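Local coordinates for protein vestitone reductase (Medicago sativa, PDB 2P4H) that catalyses the stereospecific NADPH-dependent reduction of (3R)-vestitone, the penultimate step in the biosynthesis of the defensive phytoalexin medicarpin in alfalfa, at residues A[272-275]-A[276-279]. Sequence-based numbering, arbitrary orientation.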
loop_
_atom_site.group_PDB
_atom_site.type_symbol
_atom_site.label_atom_id
_atom_site.label_comp_id
_atom_site.label_asym_id
_atom_site.label_seq_id
_atom_site.Cartn_x
_atom_site.Cartn_y
_atom_site.Cartn_z
ATOM N N ILE A 272 -27.575 -1.165 -6.693
ATOM C CA ILE A 272 -26.347 -1.611 -7.339
ATOM C C ILE A 272 -26.581 -2.094 -8.761
ATOM O O ILE A 272 -27.510 -2.860 -9.019
ATOM C CB ILE A 272 -25.707 -2.762 -6.528
ATOM C CG1 ILE A 272 -25.353 -2.268 -5.122
ATOM C CG2 ILE A 272 -24.478 -3.298 -7.248
ATOM C CD1 ILE A 272 -24.876 -3.361 -4.190
ATOM N N LEU A 273 -25.734 -1.645 -9.681
ATOM C CA LEU A 273 -25.842 -2.056 -11.073
ATOM C C LEU A 273 -25.740 -3.573 -11.127
ATOM O O LEU A 273 -24.843 -4.167 -10.525
ATOM C CB LEU A 273 -24.713 -1.444 -11.903
ATOM C CG LEU A 273 -24.794 0.063 -12.149
ATOM C CD1 LEU A 273 -23.471 0.569 -12.689
ATOM C CD2 LEU A 273 -25.923 0.357 -13.127
ATOM N N THR A 274 -26.660 -4.196 -11.851
ATOM C CA THR A 274 -26.673 -5.646 -11.982
ATOM C C THR A 274 -25.710 -6.126 -13.057
ATOM O O THR A 274 -25.205 -5.344 -13.867
ATOM C CB THR A 274 -28.067 -6.153 -12.376
ATOM O OG1 THR A 274 -28.400 -5.643 -13.675
ATOM C CG2 THR A 274 -29.114 -5.696 -11.368
ATOM N N VAL A 275 -25.466 -7.431 -13.068
ATOM C CA VAL A 275 -24.608 -8.019 -14.075
ATOM C C VAL A 275 -25.169 -7.660 -15.455
ATOM O O VAL A 275 -24.419 -7.303 -16.362
ATOM C CB VAL A 275 -24.542 -9.556 -13.895
ATOM C CG1 VAL A 275 -24.042 -10.226 -15.165
ATOM C CG2 VAL A 275 -23.616 -9.889 -12.725
ATOM N N ASP A 276 -26.489 -7.732 -15.616
ATOM C CA ASP A 276 -27.079 -7.404 -16.911
ATOM C C ASP A 276 -26.833 -5.944 -17.293
ATOM O O ASP A 276 -26.532 -5.645 -18.451
ATOM C CB ASP A 276 -28.583 -7.692 -16.913
ATOM C CG ASP A 276 -29.164 -7.702 -18.315
ATOM O OD1 ASP A 276 -28.655 -8.470 -19.154
ATOM O OD2 ASP A 276 -30.120 -6.947 -18.576
ATOM N N GLU A 277 -26.951 -5.040 -16.326
ATOM C CA GLU A 277 -26.734 -3.621 -16.589
ATOM C C GLU A 277 -25.264 -3.333 -16.881
ATOM O O GLU A 277 -24.935 -2.322 -17.507
ATOM C CB GLU A 277 -27.221 -2.787 -15.400
ATOM C CG GLU A 277 -28.734 -2.860 -15.206
ATOM C CD GLU A 277 -29.221 -2.120 -13.978
ATOM O OE1 GLU A 277 -28.659 -2.326 -12.883
ATOM O OE2 GLU A 277 -30.184 -1.335 -14.104
ATOM N N LEU A 278 -24.385 -4.233 -16.449
ATOM C CA LEU A 278 -22.949 -4.073 -16.668
ATOM C C LEU A 278 -22.468 -4.752 -17.948
ATOM O O LEU A 278 -21.279 -4.717 -18.260
ATOM C CB LEU A 278 -22.165 -4.631 -15.474
ATOM C CG LEU A 278 -22.288 -3.833 -14.175
ATOM C CD1 LEU A 278 -21.777 -4.647 -12.995
ATOM C CD2 LEU A 278 -21.512 -2.525 -14.322
ATOM N N LYS A 279 -23.385 -5.367 -18.689
ATOM C CA LYS A 279 -23.025 -6.051 -19.928
ATOM C C LYS A 279 -22.301 -5.134 -20.903
ATOM O O LYS A 279 -22.715 -4.001 -21.128
ATOM C CB LYS A 279 -24.272 -6.633 -20.600
ATOM C CG LYS A 279 -24.701 -7.976 -20.032
ATOM C CD LYS A 279 -25.932 -8.513 -20.742
ATOM C CE LYS A 279 -26.217 -9.950 -20.329
ATOM N NZ LYS A 279 -26.313 -10.089 -18.854
HETATM O O HOH W 1 -29.707 -1.900 -10.411
#
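Glu277 lays its extended side chain across Thr274, CG 3.2 Å from Thr274 OG1, and the two residues form the reciprocal bonds of a capping box around a short turn, in the surface loop between helix 256-266 and strand 284-285. Threonine suits the first place of the box: with chi1 at 64°, OG1 sits between its own backbone N and carbonyl carbon, where it accepts the amide of Glu277 (N to OG1 3.1 Å). Glutamate suits the other place, since its length carries OE1 to Thr274 N, 2.9 Å away, the bond nearly straight at 167° and using the anti lone pair. A water donates to the same OE1 and to Ile272 O, tying the carboxylate to the chain ahead of Thr274. Leu278 N meets Thr274 O at 2.9 Å, with a weaker bond to Val275 O, and a type I turn runs from Asp276 to Lys279.

On the apolar side, buried Leu278 crosses Leu273 at about a right angle, CD2 4.0 Å from Leu273 CD1; their branched ends suit packing on Ile217. Leu273 O takes a hydrogen bond from Ser260 of helix 256-266. At the exposed end, Lys279 bends at its last torsion (chi4 54°), setting NZ 2.9 Å from Asp276 OD1 in a salt bridge.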